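PDB 1O1Z: glycerophosphodiester phosphodiesterase from Thermotoga maritima, which belongs to the glycerophosphodiester phosphodiesterase family, whose members are enzymes built on a TIM-barrel fold. Local coordinates for residues 140-151 with 166-176. Residues are numbered along the deposited sequence; the frame is centred on the assembly and turned at random.
Sequences DEKFKGTKYGYL and RVEKERPYSLH
Arg-166 reaches Asp-140 side-on, its NE and NH2 both donating to OD2, at 3.0 and 2.8 Å. Its chain runs extended from CG to NE, with CG anti to the backbone N (chi1 -172°), the long reach that suits arginine for bridging one helix to the next; NH2 also pairs with Asp-137. The other carboxylate oxygen, OD1 of Asp-140, accepts a hydrogen bond from Tyr-150 OH on its syn lone pair, 2.6 Å away, so a single aspartate fixes both a guanidinium and a phenol. The carboxylate of Glu-170 stacks on that of Asp-140, and a water donating to both probably eases the repulsion. Lys-144, bent at chi2, brings NZ to the anti lone pair of Glu-170 OE1 (2.7 Å).

Inward of these charges, the Tyr-150 ring carries Pro-172 CB over one face, 4.2 Å from its centroid, while Val-167 CG2 meets its edge; a flat ring with a polar tip can thus span from core to charged rim. Lys-147 lies alongside Tyr-173, its CD over the ring centre, and its ammonium continues to Leu-129 O. Gly-149, lacking a side chain, lets Ser-174 OG come within 3.2 Å of its CA; OG also hydrogen-bonds His-176 NE2.

Ser-174 N to Tyr-148 O, Tyr-150 N to Ser-174 O and His-176 N to Tyr-150 O join the parallel strands 148-151 and 174-178, ends of a beta-alpha-beta unit through helix 160-170. Strands 129-133 and 200-204 flank the pair in the barrel, and helix 136-142 packs beside helix 160-170 outside it.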
# COMPACT_ATOMS: atom_id res chain seq x y z
N ASP A 140 -3.14 15.13 2.63
CA ASP A 140 -4.14 16.15 2.94
C ASP A 140 -4.12 17.32 1.96
O ASP A 140 -5.16 17.94 1.73
CB ASP A 140 -3.97 16.70 4.34
CG ASP A 140 -4.20 15.68 5.43
OD1 ASP A 140 -4.92 14.68 5.23
OD2 ASP A 140 -3.76 15.90 6.57
N GLU A 141 -2.93 17.66 1.43
CA GLU A 141 -2.80 18.78 0.53
C GLU A 141 -3.16 18.46 -0.91
O GLU A 141 -3.72 19.31 -1.61
CB GLU A 141 -1.36 19.31 0.60
CG GLU A 141 -1.03 19.94 1.93
CD GLU A 141 0.46 20.13 2.17
OE1 GLU A 141 1.25 19.99 1.20
OE2 GLU A 141 0.86 20.42 3.33
N LYS A 142 -2.80 17.27 -1.38
CA LYS A 142 -2.89 16.97 -2.82
C LYS A 142 -3.87 15.88 -3.18
O LYS A 142 -4.22 15.74 -4.37
CB LYS A 142 -1.51 16.58 -3.37
CG LYS A 142 -0.55 17.75 -3.41
CD LYS A 142 0.74 17.43 -4.17
CE LYS A 142 0.56 17.48 -5.66
NZ LYS A 142 0.71 18.88 -6.18
N PHE A 143 -4.34 15.10 -2.21
CA PHE A 143 -5.17 13.92 -2.50
C PHE A 143 -6.63 14.07 -2.08
O PHE A 143 -7.37 13.10 -2.06
CB PHE A 143 -4.50 12.67 -1.93
CG PHE A 143 -3.27 12.25 -2.70
CD1 PHE A 143 -2.06 12.91 -2.54
CD2 PHE A 143 -3.34 11.22 -3.63
CE1 PHE A 143 -0.96 12.54 -3.28
CE2 PHE A 143 -2.23 10.85 -4.38
CZ PHE A 143 -1.03 11.50 -4.19
N LYS A 144 -7.06 15.28 -1.76
CA LYS A 144 -8.47 15.47 -1.50
C LYS A 144 -9.28 15.06 -2.72
O LYS A 144 -8.87 15.27 -3.85
CB LYS A 144 -8.80 16.90 -1.10
CG LYS A 144 -8.21 17.38 0.22
CD LYS A 144 -8.62 16.46 1.35
CE LYS A 144 -8.38 17.01 2.72
NZ LYS A 144 -8.92 16.01 3.67
N GLY A 145 -10.43 14.47 -2.46
CA GLY A 145 -11.25 13.94 -3.54
C GLY A 145 -10.85 12.59 -4.10
O GLY A 145 -11.38 12.13 -5.12
N THR A 146 -9.90 11.93 -3.44
CA THR A 146 -9.52 10.54 -3.71
C THR A 146 -9.61 9.78 -2.39
O THR A 146 -9.69 10.41 -1.31
CB THR A 146 -8.07 10.41 -4.23
OG1 THR A 146 -7.12 10.62 -3.16
CG2 THR A 146 -7.74 11.41 -5.33
N LYS A 147 -9.57 8.46 -2.46
CA LYS A 147 -9.45 7.61 -1.27
C LYS A 147 -8.00 7.57 -0.85
O LYS A 147 -7.14 7.10 -1.62
CB LYS A 147 -9.87 6.17 -1.55
CG LYS A 147 -11.27 6.03 -1.97
CD LYS A 147 -11.86 4.65 -1.67
CE LYS A 147 -11.11 3.51 -2.20
NZ LYS A 147 -11.25 3.32 -3.65
N TYR A 148 -7.71 8.05 0.33
CA TYR A 148 -6.38 7.94 0.84
C TYR A 148 -6.36 7.43 2.24
O TYR A 148 -7.34 7.54 2.98
CB TYR A 148 -5.58 9.21 0.71
CG TYR A 148 -6.03 10.42 1.48
CD1 TYR A 148 -5.71 10.58 2.84
CD2 TYR A 148 -6.62 11.48 0.83
CE1 TYR A 148 -6.05 11.76 3.52
CE2 TYR A 148 -6.93 12.67 1.49
CZ TYR A 148 -6.64 12.80 2.84
OH TYR A 148 -6.95 13.98 3.46
N GLY A 149 -5.20 6.85 2.55
CA GLY A 149 -4.96 6.23 3.80
C GLY A 149 -3.65 6.71 4.39
O GLY A 149 -2.60 6.74 3.74
N TYR A 150 -3.72 7.08 5.65
CA TYR A 150 -2.52 7.46 6.37
C TYR A 150 -1.75 6.21 6.77
O TYR A 150 -2.30 5.35 7.44
CB TYR A 150 -2.90 8.17 7.66
CG TYR A 150 -3.57 9.53 7.54
CD1 TYR A 150 -3.35 10.38 6.45
CD2 TYR A 150 -4.34 10.00 8.59
CE1 TYR A 150 -3.90 11.67 6.44
CE2 TYR A 150 -4.90 11.25 8.57
CZ TYR A 150 -4.70 12.06 7.49
OH TYR A 150 -5.28 13.33 7.47
N LEU A 151 -0.46 6.14 6.43
CA LEU A 151 0.43 5.13 6.97
C LEU A 151 1.00 5.68 8.24
O LEU A 151 1.56 6.77 8.23
CB LEU A 151 1.54 4.78 5.99
CG LEU A 151 1.11 3.79 4.93
CD1 LEU A 151 1.97 3.86 3.66
CD2 LEU A 151 1.20 2.39 5.55
N ARG A 166 -6.52 15.25 13.67
CA ARG A 166 -6.26 15.23 12.23
C ARG A 166 -7.24 14.35 11.48
O ARG A 166 -7.76 14.71 10.45
CB ARG A 166 -4.85 14.72 11.99
CG ARG A 166 -4.42 14.83 10.57
CD ARG A 166 -2.99 14.34 10.38
NE ARG A 166 -2.54 14.90 9.15
CZ ARG A 166 -1.43 15.60 8.94
NH1 ARG A 166 -0.48 15.83 9.86
NH2 ARG A 166 -1.28 16.05 7.75
N VAL A 167 -7.49 13.16 12.01
CA VAL A 167 -8.37 12.21 11.36
C VAL A 167 -9.80 12.77 11.33
O VAL A 167 -10.48 12.66 10.31
CB VAL A 167 -8.30 10.84 12.06
CG1 VAL A 167 -9.36 9.88 11.52
CG2 VAL A 167 -6.94 10.24 11.86
N GLU A 168 -10.25 13.37 12.43
CA GLU A 168 -11.56 14.04 12.46
C GLU A 168 -11.68 15.17 11.44
O GLU A 168 -12.68 15.30 10.72
CB GLU A 168 -11.82 14.59 13.87
CG GLU A 168 -12.07 13.51 14.91
CD GLU A 168 -13.53 13.13 15.06
OE1 GLU A 168 -13.83 12.21 15.84
OE2 GLU A 168 -14.39 13.76 14.40
N LYS A 169 -10.62 15.97 11.35
CA LYS A 169 -10.63 17.16 10.52
C LYS A 169 -10.57 16.82 9.03
O LYS A 169 -11.21 17.47 8.21
CB LYS A 169 -9.45 18.07 10.94
CG LYS A 169 -9.10 19.13 9.97
CD LYS A 169 -8.06 20.07 10.56
CE LYS A 169 -8.11 21.36 9.78
NZ LYS A 169 -7.75 21.10 8.35
N GLU A 170 -9.77 15.82 8.68
CA GLU A 170 -9.42 15.51 7.29
C GLU A 170 -10.16 14.35 6.69
O GLU A 170 -10.26 14.25 5.46
CB GLU A 170 -7.93 15.25 7.16
CG GLU A 170 -7.06 16.42 7.55
CD GLU A 170 -7.16 17.67 6.66
OE1 GLU A 170 -7.81 17.61 5.59
OE2 GLU A 170 -6.62 18.71 7.09
N ARG A 171 -10.71 13.47 7.53
CA ARG A 171 -11.49 12.33 7.08
C ARG A 171 -10.80 11.51 6.00
O ARG A 171 -11.31 11.37 4.87
CB ARG A 171 -12.88 12.80 6.60
CG ARG A 171 -13.56 13.82 7.54
CD ARG A 171 -13.31 15.30 7.18
NE ARG A 171 -13.70 15.59 5.79
CZ ARG A 171 -13.21 16.56 5.03
NH1 ARG A 171 -13.69 16.69 3.80
NH2 ARG A 171 -12.26 17.39 5.46
N PRO A 172 -9.66 10.91 6.33
CA PRO A 172 -9.07 9.93 5.42
C PRO A 172 -10.04 8.78 5.24
O PRO A 172 -10.82 8.41 6.12
CB PRO A 172 -7.81 9.46 6.16
CG PRO A 172 -8.16 9.64 7.60
CD PRO A 172 -8.94 10.95 7.63
N TYR A 173 -9.99 8.14 4.06
CA TYR A 173 -10.75 6.93 3.83
C TYR A 173 -10.32 5.82 4.77
O TYR A 173 -11.14 5.07 5.27
CB TYR A 173 -10.55 6.48 2.37
CG TYR A 173 -11.08 5.12 2.07
CD1 TYR A 173 -12.45 4.89 1.96
CD2 TYR A 173 -10.20 4.06 1.88
CE1 TYR A 173 -12.93 3.62 1.67
CE2 TYR A 173 -10.67 2.80 1.58
CZ TYR A 173 -12.03 2.58 1.50
OH TYR A 173 -12.51 1.31 1.20
N SER A 174 -9.01 5.68 4.95
CA SER A 174 -8.45 4.54 5.68
C SER A 174 -7.26 4.95 6.54
O SER A 174 -6.65 6.02 6.36
CB SER A 174 -8.04 3.46 4.69
OG SER A 174 -7.15 3.95 3.71
N LEU A 175 -6.96 4.08 7.50
CA LEU A 175 -5.77 4.18 8.33
C LEU A 175 -5.04 2.86 8.21
O LEU A 175 -5.65 1.82 8.34
CB LEU A 175 -6.13 4.43 9.77
CG LEU A 175 -6.90 5.72 10.03
CD1 LEU A 175 -7.39 5.79 11.47
CD2 LEU A 175 -6.05 6.95 9.72
N HIS A 176 -3.74 2.94 7.92
CA HIS A 176 -2.92 1.77 7.66
C HIS A 176 -1.93 1.69 8.80
O HIS A 176 -0.96 2.43 8.85
CB HIS A 176 -2.21 1.93 6.31
CG HIS A 176 -3.14 2.04 5.14
ND1 HIS A 176 -2.78 1.64 3.87
CD2 HIS A 176 -4.41 2.51 5.04
CE1 HIS A 176 -3.79 1.86 3.04
NE2 HIS A 176 -4.79 2.40 3.72
O HOH W 1 -4.19 18.22 8.27
O HOH W 2 -10.05 12.88 2.76
O HOH W 3 -9.72 9.96 1.54